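Local structure of HpcE (Thermus thermophilus, 1WZO) at residues D168-A173 with E231-G236. The protein probably catalyses the isomerisation of 2-hydroxyhepta-2,4-diene-1,7-dioate in aromatic catabolism, as a member of the fumarylacetoacetate hydrolase family. Numbering follows the deposited sequence.
Sequences DLWLRA and EIEGLG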
loop_
_atom_site.group_PDB
_atom_site.type_symbol
_atom_site.label_atom_id
_atom_site.label_comp_id
_atom_site.label_asym_id
_atom_site.label_seq_id
_atom_site.Cartn_x
_atom_site.Cartn_y
_atom_site.Cartn_z
ATOM N N ASP B 168 9.685 -12.416 30.357
ATOM C CA ASP B 168 9.761 -13.726 31.002
ATOM C C ASP B 168 9.577 -14.858 29.980
ATOM O O ASP B 168 8.641 -15.652 30.071
ATOM C CB ASP B 168 8.690 -13.802 32.099
ATOM C CG ASP B 168 8.822 -15.031 32.972
ATOM O OD1 ASP B 168 9.939 -15.307 33.459
ATOM O OD2 ASP B 168 7.798 -15.712 33.183
ATOM N N LEU B 169 10.482 -14.919 29.005
ATOM C CA LEU B 169 10.431 -15.937 27.954
ATOM C C LEU B 169 11.824 -16.499 27.684
ATOM O O LEU B 169 12.801 -15.751 27.667
ATOM C CB LEU B 169 9.884 -15.333 26.650
ATOM C CG LEU B 169 8.514 -14.653 26.635
ATOM C CD1 LEU B 169 8.292 -13.981 25.281
ATOM C CD2 LEU B 169 7.423 -15.672 26.901
ATOM N N TRP B 170 11.931 -17.811 27.481
ATOM C CA TRP B 170 13.235 -18.381 27.178
ATOM C C TRP B 170 13.504 -18.273 25.679
ATOM O O TRP B 170 12.569 -18.233 24.874
ATOM C CB TRP B 170 13.352 -19.849 27.627
ATOM C CG TRP B 170 12.265 -20.798 27.171
ATOM C CD1 TRP B 170 11.285 -21.343 27.951
ATOM C CD2 TRP B 170 12.097 -21.370 25.861
ATOM N NE1 TRP B 170 10.522 -22.219 27.214
ATOM C CE2 TRP B 170 10.997 -22.255 25.931
ATOM C CE3 TRP B 170 12.768 -21.222 24.639
ATOM C CZ2 TRP B 170 10.554 -22.990 24.825
ATOM C CZ3 TRP B 170 12.326 -21.954 23.539
ATOM C CH2 TRP B 170 11.228 -22.826 23.641
ATOM N N LEU B 171 14.786 -18.203 25.328
ATOM C CA LEU B 171 15.224 -18.099 23.940
ATOM C C LEU B 171 16.136 -19.275 23.622
ATOM O O LEU B 171 17.011 -19.618 24.416
ATOM C CB LEU B 171 16.018 -16.807 23.724
ATOM C CG LEU B 171 15.372 -15.487 24.135
ATOM C CD1 LEU B 171 16.422 -14.390 24.141
ATOM C CD2 LEU B 171 14.237 -15.152 23.187
ATOM N N ARG B 172 15.939 -19.884 22.462
ATOM C CA ARG B 172 16.776 -20.998 22.050
ATOM C C ARG B 172 17.070 -20.959 20.561
ATOM O O ARG B 172 16.240 -20.520 19.762
ATOM C CB ARG B 172 16.104 -22.325 22.402
ATOM C CG ARG B 172 16.056 -22.582 23.891
ATOM C CD ARG B 172 15.166 -23.760 24.230
ATOM N NE ARG B 172 15.013 -23.886 25.678
ATOM C CZ ARG B 172 14.065 -24.603 26.269
ATOM N NH1 ARG B 172 13.179 -25.264 25.537
ATOM N NH2 ARG B 172 13.997 -24.646 27.594
ATOM N N ALA B 173 18.260 -21.421 20.198
ATOM C CA ALA B 173 18.667 -21.469 18.803
ATOM C C ALA B 173 19.373 -22.785 18.531
ATOM O O ALA B 173 20.238 -23.213 19.302
ATOM C CB ALA B 173 19.596 -20.306 18.481
ATOM N N GLU B 231 13.821 -20.695 18.405
ATOM C CA GLU B 231 12.603 -20.899 19.172
ATOM C C GLU B 231 12.522 -19.950 20.355
ATOM O O GLU B 231 13.530 -19.628 20.981
ATOM C CB GLU B 231 12.531 -22.349 19.672
ATOM C CG GLU B 231 12.299 -23.381 18.578
ATOM C CD GLU B 231 12.335 -24.815 19.102
ATOM O OE1 GLU B 231 11.800 -25.063 20.203
ATOM O OE2 GLU B 231 12.890 -25.691 18.410
ATOM N N ILE B 232 11.314 -19.479 20.633
ATOM C CA ILE B 232 11.073 -18.601 21.762
ATOM C C ILE B 232 9.817 -19.124 22.438
ATOM O O ILE B 232 8.836 -19.465 21.774
ATOM C CB ILE B 232 10.843 -17.135 21.343
ATOM C CG1 ILE B 232 12.098 -16.581 20.655
ATOM C CG2 ILE B 232 10.521 -16.298 22.572
ATOM C CD1 ILE B 232 12.022 -15.082 20.350
ATOM N N GLU B 233 9.864 -19.190 23.763
ATOM C CA GLU B 233 8.757 -19.687 24.566
ATOM C C GLU B 233 7.388 -19.223 24.076
ATOM O O GLU B 233 7.087 -18.027 24.088
ATOM C CB GLU B 233 8.960 -19.256 26.022
ATOM C CG GLU B 233 8.098 -20.018 27.027
ATOM C CD GLU B 233 8.380 -19.605 28.458
ATOM O OE1 GLU B 233 9.431 -18.970 28.700
ATOM O OE2 GLU B 233 7.557 -19.927 29.344
ATOM N N GLY B 234 6.568 -20.178 23.638
ATOM C CA GLY B 234 5.227 -19.873 23.171
ATOM C C GLY B 234 5.060 -19.291 21.774
ATOM O O GLY B 234 3.931 -19.089 21.328
ATOM N N LEU B 235 6.156 -19.036 21.069
ATOM C CA LEU B 235 6.057 -18.441 19.734
ATOM C C LEU B 235 6.354 -19.397 18.577
ATOM O O LEU B 235 6.399 -18.980 17.416
ATOM C CB LEU B 235 6.982 -17.221 19.645
ATOM C CG LEU B 235 6.860 -16.193 20.782
ATOM C CD1 LEU B 235 7.792 -15.014 20.512
ATOM C CD2 LEU B 235 5.423 -15.712 20.907
ATOM N N GLY B 236 6.555 -20.673 18.889
ATOM C CA GLY B 236 6.835 -21.644 17.846
ATOM C C GLY B 236 8.300 -21.742 17.466
ATOM O O GLY B 236 9.186 -21.446 18.270
HETATM O O HOH W 1 7.190 -17.984 31.069
HETATM O O HOH W 2 12.979 -26.031 22.844
#
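Arg172 and Glu231 form an antiparallel hydrogen-bonded pair, with Arg172 N to Glu231 O and Glu231 N to Arg172 O both 2.8 Å, and Leu171 and Ile232 follow as the non-hydrogen-bonded pair. The two strands are neighbours in a mixed beta-sheet of the fumarylacetoacetate hydrolase fold, and strand 178-184 flanks 170-175 on its other side. Where strand 227-232 ends, a type II turn from Ile232 to Leu235 begins, closed by Leu235 N to Ile232 O. Glu233 carries the pairing one step further: its N donates to Trp170 O (3.1 Å), while its carboxylate replaces a backbone acceptor, OE1 taking Trp170 N through its anti lone pair at 3.0 Å. CG of Glu233 lies anti to its backbone N (chi1 -164°), which runs the extended chain across the indole at about a right angle; CB sits over the five-membered ring, 3.5 Å from its centroid, in a CH-pi contact. On the opposite face the Arg172 guanidinium lies over CD2, with NH1 above the ring toward its rim, so the indole has Glu233 on one side and Arg172 on the other. Replacing Trp170 with an alanine would probably strip the Glu233 methylenes of their flat partner and leave the Arg172 guanidinium freer to turn, though the backbone N could still hold OE1. On the other side of the sheet, Leu171 and Ile232 lie side by side, CD2 against CD1 at 3.6 Å, and Ile232 also packs on Ile125 of strand 120-131, while Leu169 reaches Leu100. Glu231 OE2 forms a salt bridge with Arg229, whereas OE1 accepts from a water that in turn receives Arg172 NH1 at 2.8 Å. A second water bridges Asp168 O and Glu233 OE2, 2.6 Å from the latter.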